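Local coordinates for tRNA (cytosine(38)-C(5))-methyltransferase (Schizosaccharomyces pombe, PDB 6FDF), which methylates carbon 5 of cytosine 38 in the anticodon loop of tRNA(Asp), and more weakly of tRNA(Glu), using S-adenosyl-L-methionine as methyl donor, at residues Glu152-Pro157 with Ser167-Leu172; Asn47-Leu52 with Ser299-Thr304. All coordinates share one frame; numbering follows the deposited sequence.

Interaction 1 of 2, residues Glu152-Pro157 with Ser167-Leu172; sequences EGILSP and SRWYGL
Trp-169 NE1 donates to Glu-152 OE2 at 2.9 Å, and the bond is fairly straight (160° at the hydrogen). OE2 sits at the indole edge, close to the ring plane, but the carboxylate itself is turned 84° from the ring, and the N-H meets OE2 from above the carboxylate plane. Glu-152 holds CG between its backbone N and carbonyl carbon (chi1 59°), and the extended chain carries the acid group to the NE1 edge of the indole. Ile-154 CD1 also lies at the indole edge, near its plane, and packs on Trp-169 CB at 3.6 Å. On the other face of the sheet, Leu-155 CB lies 3.9 Å from Tyr-170 CE2, the two side chains crossing at about a right angle. A water 2.6 Å from Tyr-170 OH donates to Leu-155 O, which also accepts from Arg-168 N at 3.0 Å.

Backbone pairing sets this register: Gly-153 with Tyr-170 and Leu-155 with Arg-168 are antiparallel hydrogen-bonded pairs, each closed by two bonds. Outside the pair, Arg-140 forms a salt bridge with Glu-152 OE1, and helix 318-328 covers Tyr-170 and Leu-155. Strand 168-175 is the one reversed strand of the seven-stranded class I methyltransferase sheet, set between 121-127 and the outermost 148-155. With one carboxylate oxygen engaged by an indole N-H and the other by a guanidinium, Glu-152 is probably kept anionic.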
ATOM      1  N   GLU A 152       2.016  -5.408  16.434  1.00 34.83           N
ATOM      2  CA  GLU A 152       2.556  -4.606  15.345  1.00 34.49           C
ATOM      3  C   GLU A 152       3.861  -5.212  14.851  1.00 31.21           C
ATOM      4  O   GLU A 152       4.520  -5.981  15.557  1.00 34.17           O
ATOM      5  CB  GLU A 152       2.753  -3.140  15.760  1.00 36.26           C
ATOM      6  CG  GLU A 152       3.681  -2.924  16.935  1.00 42.39           C
ATOM      7  CD  GLU A 152       3.704  -1.473  17.385  1.00 46.18           C
ATOM      8  OE1 GLU A 152       2.877  -1.102  18.245  1.00 45.95           O
ATOM      9  OE2 GLU A 152       4.550  -0.708  16.877  1.00 43.71           O
ATOM     10  N   GLY A 153       4.231  -4.848  13.627  1.00 33.60           N
ATOM     11  CA  GLY A 153       5.487  -5.312  13.062  1.00 36.22           C
ATOM     12  C   GLY A 153       5.748  -4.662  11.722  1.00 33.93           C
ATOM     13  O   GLY A 153       4.885  -3.992  11.149  1.00 30.34           O
ATOM     14  N   ILE A 154       6.974  -4.864  11.236  1.00 37.27           N
ATOM     15  CA  ILE A 154       7.399  -4.398   9.920  1.00 36.24           C
ATOM     16  C   ILE A 154       7.504  -5.604   8.999  1.00 33.66           C
ATOM     17  O   ILE A 154       8.155  -6.600   9.341  1.00 35.99           O
ATOM     18  CB  ILE A 154       8.747  -3.655   9.994  1.00 39.09           C
ATOM     19  CG1 ILE A 154       8.721  -2.590  11.089  1.00 48.41           C
ATOM     20  CG2 ILE A 154       9.107  -3.050   8.639  1.00 40.36           C
ATOM     21  CD1 ILE A 154       7.834  -1.425  10.777  1.00 48.25           C
ATOM     22  N   LEU A 155       6.878  -5.507   7.829  1.00 35.90           N
ATOM     23  CA  LEU A 155       6.851  -6.594   6.864  1.00 37.58           C
ATOM     24  C   LEU A 155       7.085  -6.028   5.472  1.00 34.62           C
ATOM     25  O   LEU A 155       6.660  -4.914   5.159  1.00 34.79           O
ATOM     26  CB  LEU A 155       5.519  -7.363   6.902  1.00 33.58           C
ATOM     27  CG  LEU A 155       5.170  -8.058   8.221  1.00 33.46           C
ATOM     28  CD1 LEU A 155       3.698  -8.455   8.249  1.00 37.64           C
ATOM     29  CD2 LEU A 155       6.063  -9.278   8.424  1.00 37.80           C
ATOM     30  N   SER A 156       7.761  -6.810   4.637  1.00 36.11           N
ATOM     31  CA  SER A 156       7.981  -6.425   3.254  1.00 34.91           C
ATOM     32  C   SER A 156       7.564  -7.572   2.348  1.00 33.13           C
ATOM     33  O   SER A 156       7.638  -8.738   2.749  1.00 36.99           O
ATOM     34  CB  SER A 156       9.462  -6.081   3.018  1.00 40.85           C
ATOM     35  OG  SER A 156       9.737  -5.840   1.646  1.00 39.69           O
ATOM     36  N   PRO A 157       7.125  -7.277   1.119  1.00 33.36           N
ATOM     37  CA  PRO A 157       6.699  -8.366   0.224  1.00 39.90           C
ATOM     38  C   PRO A 157       7.801  -9.372  -0.066  1.00 37.39           C
ATOM     39  O   PRO A 157       7.510 -10.549  -0.318  1.00 37.80           O
ATOM     40  CB  PRO A 157       6.243  -7.622  -1.041  1.00 33.55           C
ATOM     41  CG  PRO A 157       5.865  -6.254  -0.553  1.00 35.68           C
ATOM     42  CD  PRO A 157       6.834  -5.946   0.550  1.00 34.88           C
ATOM     43  N   SER A 167       8.847  -2.156   2.560  1.00 35.08           N
ATOM     44  CA  SER A 167       8.725  -2.353   3.999  1.00 31.45           C
ATOM     45  C   SER A 167       7.685  -1.396   4.555  1.00 32.73           C
ATOM     46  O   SER A 167       7.720  -0.191   4.280  1.00 32.92           O
ATOM     47  CB  SER A 167      10.071  -2.148   4.694  1.00 36.42           C
ATOM     48  OG  SER A 167      10.999  -3.136   4.281  1.00 39.16           O
ATOM     49  N   ARG A 168       6.746  -1.938   5.322  1.00 31.19           N
ATOM     50  CA  ARG A 168       5.671  -1.151   5.903  1.00 29.87           C
ATOM     51  C   ARG A 168       5.421  -1.613   7.327  1.00 33.01           C
ATOM     52  O   ARG A 168       5.626  -2.783   7.658  1.00 30.87           O
ATOM     53  CB  ARG A 168       4.378  -1.280   5.089  1.00 30.10           C
ATOM     54  CG  ARG A 168       4.481  -0.710   3.687  1.00 31.80           C
ATOM     55  CD  ARG A 168       4.664   0.797   3.782  1.00 33.87           C
ATOM     56  NE  ARG A 168       4.508   1.479   2.502  1.00 37.61           N
ATOM     57  CZ  ARG A 168       5.517   1.893   1.740  1.00 37.54           C
ATOM     58  NH1 ARG A 168       5.263   2.531   0.600  1.00 37.56           N
ATOM     59  NH2 ARG A 168       6.772   1.678   2.115  1.00 41.80           N
ATOM     60  N   TRP A 169       4.971  -0.677   8.160  1.00 31.51           N
ATOM     61  CA  TRP A 169       4.498  -0.977   9.502  1.00 31.48           C
ATOM     62  C   TRP A 169       3.029  -1.365   9.448  1.00 29.80           C
ATOM     63  O   TRP A 169       2.257  -0.792   8.674  1.00 28.65           O
ATOM     64  CB  TRP A 169       4.682   0.242  10.409  1.00 31.25           C
ATOM     65  CG  TRP A 169       4.187   0.067  11.817  1.00 32.80           C
ATOM     66  CD1 TRP A 169       4.910  -0.365  12.892  1.00 34.64           C
ATOM     67  CD2 TRP A 169       2.871   0.358  12.309  1.00 30.02           C
ATOM     68  NE1 TRP A 169       4.123  -0.375  14.021  1.00 35.22           N
ATOM     69  CE2 TRP A 169       2.868   0.064  13.691  1.00 33.54           C
ATOM     70  CE3 TRP A 169       1.696   0.833  11.715  1.00 32.27           C
ATOM     71  CZ2 TRP A 169       1.737   0.227  14.490  1.00 36.61           C
ATOM     72  CZ3 TRP A 169       0.567   0.996  12.511  1.00 31.34           C
ATOM     73  CH2 TRP A 169       0.598   0.692  13.882  1.00 31.28           C
ATOM     74  N   TYR A 170       2.651  -2.341  10.274  1.00 29.63           N
ATOM     75  CA  TYR A 170       1.265  -2.771  10.399  1.00 31.84           C
ATOM     76  C   TYR A 170       0.883  -2.873  11.864  1.00 30.25           C
ATOM     77  O   TYR A 170       1.645  -3.411  12.676  1.00 29.24           O
ATOM     78  CB  TYR A 170       1.027  -4.128   9.736  1.00 33.10           C
ATOM     79  CG  TYR A 170       1.342  -4.150   8.269  1.00 31.13           C
ATOM     80  CD1 TYR A 170       0.373  -3.847   7.329  1.00 31.17           C
ATOM     81  CD2 TYR A 170       2.609  -4.523   7.822  1.00 32.29           C
ATOM     82  CE1 TYR A 170       0.655  -3.895   5.976  1.00 33.16           C
ATOM     83  CE2 TYR A 170       2.901  -4.563   6.477  1.00 33.59           C
ATOM     84  CZ  TYR A 170       1.919  -4.250   5.559  1.00 33.11           C
ATOM     85  OH  TYR A 170       2.203  -4.284   4.215  1.00 33.56           O
ATOM     86  N   GLY A 171      -0.297  -2.353  12.194  1.00 32.77           N
ATOM     87  CA  GLY A 171      -0.899  -2.559  13.496  1.00 31.10           C
ATOM     88  C   GLY A 171      -2.199  -3.323  13.363  1.00 29.29           C
ATOM     89  O   GLY A 171      -3.070  -2.934  12.578  1.00 29.72           O
ATOM     90  N   LEU A 172      -2.318  -4.434  14.081  1.00 29.37           N
ATOM     91  CA  LEU A 172      -3.526  -5.254  14.104  1.00 28.92           C
ATOM     92  C   LEU A 172      -4.080  -5.213  15.517  1.00 26.14           C
ATOM     93  O   LEU A 172      -3.367  -5.550  16.469  1.00 30.41           O
ATOM     94  CB  LEU A 172      -3.225  -6.700  13.694  1.00 30.40           C
ATOM     95  CG  LEU A 172      -3.102  -7.044  12.205  1.00 32.16           C
ATOM     96  CD1 LEU A 172      -1.965  -6.287  11.539  1.00 37.19           C
ATOM     97  CD2 LEU A 172      -2.909  -8.543  12.034  1.00 32.82           C
TER
HETATM   98  O   HOH W   1       4.470  -5.214   3.423  1.00 35.67           O
HETATM   99  O   HOH W   2      12.040  -4.343   1.773  1.00 52.48           O

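Interaction 2 of 2, residues Asn47-Leu52 with Ser299-Thr304; sequences NEIYNL and SKSNVT
Glu-48 reaches from helix 44-54 to the backbone of the 299-304 loop, where Asn-302 N donates to its OE1 at 3.0 Å. This is the one hydrogen bond between the two segments, and it is nearly straight, with 165° at the hydrogen. The amide meets OE1 on the syn side, 30° out of the carboxylate plane. Glu-48 can span the gap because CG stands opposite the backbone N (chi1 -177°) and the rest of the chain is extended. A second polar bond lies within the loop: Ser-301 OG accepts from Val-303 N at 3.0 Å, the signature of an ST turn, and it also bonds to Trp-298 O.

The apolar packing centres on Ile-49, whose CD1 lies 3.7 Å from Val-303 CG2, the two side chains crossing at a slant. The hydroxyl Ser-301 OG is a van der Waals neighbour of Ile-49 CD1 at 3.6 Å. Leu-52 CD2 comes within 4.2 Å of Ser-301 CB, a looser touch one helical turn after Glu-48. Trp-298 and Ile-20 also touch Ile-49.

The contact thus joins a helix of the Rossmann-like methyltransferase core to the loop leading into helix 305-313, whose N-cap is Thr-304. Since the acid grips a main-chain N-H, the bond depends on the turned path of the loop rather than on the Asn-302 side chain, and the ST turn of Ser-301 is likely to fix the direction of the neighbouring amides.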
ATOM      1  N   ASN A  47     -11.076   7.972  -5.936  1.00 30.67           N
ATOM      2  CA  ASN A  47     -12.469   7.552  -5.815  1.00 31.84           C
ATOM      3  C   ASN A  47     -13.034   7.109  -7.158  1.00 37.83           C
ATOM      4  O   ASN A  47     -13.850   6.182  -7.223  1.00 37.41           O
ATOM      5  CB  ASN A  47     -13.309   8.694  -5.247  1.00 35.64           C
ATOM      6  CG  ASN A  47     -12.995   8.979  -3.802  1.00 33.73           C
ATOM      7  OD1 ASN A  47     -12.386   8.163  -3.120  1.00 32.96           O
ATOM      8  ND2 ASN A  47     -13.423  10.138  -3.320  1.00 36.40           N
ATOM      9  N   GLU A  48     -12.635   7.787  -8.237  1.00 36.41           N
ATOM     10  CA  GLU A  48     -13.073   7.391  -9.571  1.00 41.94           C
ATOM     11  C   GLU A  48     -12.617   5.972  -9.900  1.00 40.05           C
ATOM     12  O   GLU A  48     -13.414   5.150 -10.373  1.00 41.25           O
ATOM     13  CB  GLU A  48     -12.554   8.387 -10.610  1.00 42.85           C
ATOM     14  CG  GLU A  48     -13.006   8.099 -12.028  1.00 57.57           C
ATOM     15  CD  GLU A  48     -12.584   9.186 -13.002  1.00 67.64           C
ATOM     16  OE1 GLU A  48     -12.644   8.947 -14.225  1.00 70.52           O
ATOM     17  OE2 GLU A  48     -12.187  10.278 -12.541  1.00 70.38           O
ATOM     18  N   ILE A  49     -11.337   5.666  -9.656  1.00 35.94           N
ATOM     19  CA  ILE A  49     -10.843   4.305  -9.857  1.00 35.69           C
ATOM     20  C   ILE A  49     -11.518   3.339  -8.892  1.00 35.70           C
ATOM     21  O   ILE A  49     -11.915   2.233  -9.281  1.00 38.34           O
ATOM     22  CB  ILE A  49      -9.307   4.263  -9.716  1.00 36.41           C
ATOM     23  CG1 ILE A  49      -8.649   5.192 -10.741  1.00 37.69           C
ATOM     24  CG2 ILE A  49      -8.780   2.834  -9.833  1.00 33.35           C
ATOM     25  CD1 ILE A  49      -8.952   4.811 -12.170  1.00 43.34           C
ATOM     26  N   TYR A  50     -11.693   3.746  -7.632  1.00 34.79           N
ATOM     27  CA  TYR A  50     -12.315   2.849  -6.658  1.00 35.22           C
ATOM     28  C   TYR A  50     -13.701   2.428  -7.133  1.00 37.54           C
ATOM     29  O   TYR A  50     -14.033   1.237  -7.171  1.00 36.82           O
ATOM     30  CB  TYR A  50     -12.394   3.506  -5.272  1.00 31.38           C
ATOM     31  CG  TYR A  50     -12.823   2.528  -4.188  1.00 32.59           C
ATOM     32  CD1 TYR A  50     -14.140   2.068  -4.113  1.00 33.62           C
ATOM     33  CD2 TYR A  50     -11.913   2.053  -3.253  1.00 31.31           C
ATOM     34  CE1 TYR A  50     -14.529   1.153  -3.140  1.00 36.44           C
ATOM     35  CE2 TYR A  50     -12.296   1.152  -2.270  1.00 28.90           C
ATOM     36  CZ  TYR A  50     -13.602   0.700  -2.225  1.00 32.80           C
ATOM     37  OH  TYR A  50     -13.978  -0.199  -1.251  1.00 33.51           O
ATOM     38  N   ASN A  51     -14.529   3.407  -7.500  1.00 35.78           N
ATOM     39  CA  ASN A  51     -15.922   3.119  -7.818  1.00 37.00           C
ATOM     40  C   ASN A  51     -16.055   2.358  -9.129  1.00 36.37           C
ATOM     41  O   ASN A  51     -16.980   1.551  -9.284  1.00 40.52           O
ATOM     42  CB  ASN A  51     -16.711   4.426  -7.853  1.00 38.31           C
ATOM     43  CG  ASN A  51     -16.881   5.024  -6.470  1.00 42.01           C
ATOM     44  OD1 ASN A  51     -16.963   4.299  -5.483  1.00 41.72           O
ATOM     45  ND2 ASN A  51     -16.928   6.350  -6.392  1.00 45.81           N
ATOM     46  N   LEU A  52     -15.156   2.613 -10.084  1.00 37.82           N
ATOM     47  CA  LEU A  52     -15.192   1.893 -11.350  1.00 44.71           C
ATOM     48  C   LEU A  52     -14.926   0.406 -11.158  1.00 43.02           C
ATOM     49  O   LEU A  52     -15.496  -0.426 -11.877  1.00 45.99           O
ATOM     50  CB  LEU A  52     -14.169   2.493 -12.313  1.00 47.78           C
ATOM     51  CG  LEU A  52     -13.948   1.741 -13.626  1.00 56.00           C
ATOM     52  CD1 LEU A  52     -15.216   1.745 -14.465  1.00 60.30           C
ATOM     53  CD2 LEU A  52     -12.778   2.333 -14.399  1.00 58.01           C
ATOM     54  N   SER A 299      -8.546   2.161 -17.939  1.00 54.00           N
ATOM     55  CA  SER A 299      -8.661   2.640 -19.315  1.00 58.99           C
ATOM     56  C   SER A 299      -9.993   3.341 -19.567  1.00 59.73           C
ATOM     57  O   SER A 299     -10.043   4.341 -20.290  1.00 69.14           O
ATOM     58  CB  SER A 299      -8.473   1.476 -20.290  1.00 64.14           C
ATOM     59  OG  SER A 299      -9.439   0.462 -20.072  1.00 72.17           O
ATOM     60  N   LYS A 300     -11.082   2.834 -18.985  1.00 61.50           N
ATOM     61  CA  LYS A 300     -12.403   3.428 -19.170  1.00 65.93           C
ATOM     62  C   LYS A 300     -12.638   4.653 -18.291  1.00 69.12           C
ATOM     63  O   LYS A 300     -13.795   5.038 -18.087  1.00 73.27           O
ATOM     64  CB  LYS A 300     -13.501   2.393 -18.902  1.00 69.86           C
ATOM     65  CG  LYS A 300     -13.408   1.115 -19.725  1.00 77.82           C
ATOM     66  CD  LYS A 300     -14.420   0.086 -19.238  1.00 83.96           C
ATOM     67  CE  LYS A 300     -13.949  -1.337 -19.499  1.00 88.71           C
ATOM     68  NZ  LYS A 300     -13.583  -1.554 -20.925  1.00 89.64           N
ATOM     69  N   SER A 301     -11.587   5.271 -17.767  1.00 58.21           N
ATOM     70  CA  SER A 301     -11.709   6.408 -16.867  1.00 52.40           C
ATOM     71  C   SER A 301     -10.969   7.605 -17.454  1.00 50.99           C
ATOM     72  O   SER A 301     -10.307   7.511 -18.490  1.00 49.54           O
ATOM     73  CB  SER A 301     -11.156   6.067 -15.481  1.00 49.85           C
ATOM     74  OG  SER A 301      -9.741   5.994 -15.524  1.00 47.99           O
ATOM     75  N   ASN A 302     -11.083   8.740 -16.768  1.00 51.17           N
ATOM     76  CA  ASN A 302     -10.289   9.922 -17.068  1.00 57.01           C
ATOM     77  C   ASN A 302      -8.924   9.900 -16.385  1.00 50.00           C
ATOM     78  O   ASN A 302      -8.196  10.897 -16.446  1.00 47.31           O
ATOM     79  CB  ASN A 302     -11.056  11.186 -16.667  1.00 66.25           C
ATOM     80  CG  ASN A 302     -12.384  11.321 -17.396  1.00 75.33           C
ATOM     81  OD1 ASN A 302     -12.492  10.994 -18.578  1.00 71.97           O
ATOM     82  ND2 ASN A 302     -13.404  11.801 -16.691  1.00 75.63           N
ATOM     83  N   VAL A 303      -8.560   8.792 -15.748  1.00 41.31           N
ATOM     84  CA  VAL A 303      -7.297   8.688 -15.026  1.00 44.63           C
ATOM     85  C   VAL A 303      -6.249   8.083 -15.952  1.00 45.08           C
ATOM     86  O   VAL A 303      -6.392   6.943 -16.406  1.00 47.06           O
ATOM     87  CB  VAL A 303      -7.453   7.847 -13.751  1.00 37.56           C
ATOM     88  CG1 VAL A 303      -6.131   7.784 -12.996  1.00 38.51           C
ATOM     89  CG2 VAL A 303      -8.559   8.415 -12.867  1.00 45.95           C
ATOM     90  N   THR A 304      -5.194   8.847 -16.232  1.00 37.71           N
ATOM     91  CA  THR A 304      -4.140   8.416 -17.138  1.00 39.62           C
ATOM     92  C   THR A 304      -3.164   7.475 -16.433  1.00 37.78           C
ATOM     93  O   THR A 304      -3.096   7.415 -15.203  1.00 39.04           O
ATOM     94  CB  THR A 304      -3.366   9.617 -17.681  1.00 48.21           C
ATOM     95  OG1 THR A 304      -2.618  10.210 -16.610  1.00 45.47           O
ATOM     96  CG2 THR A 304      -4.318  10.650 -18.248  1.00 46.18           C
TER

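Interactions 1 and 2 lie on opposite sides of the chain's centre, their own centres 29 Å apart and their nearest atoms about 16 Å apart, so neither touches the other. Neither lies at the cofactor, but both have a side chain in its wider surroundings: that of Arg-168 in interaction 1 is about 9 Å from the bound S-adenosyl-L-homocysteine, and that of Ile-49 in interaction 2 about 8 Å. Interaction 1 is also near the predicted active-site residue Cys-85, about 8 Å from the Trp-169 side chain. One contact pairs successive strands; the other joins segments separated by 246 residues, and that interval includes both strands of interaction 1.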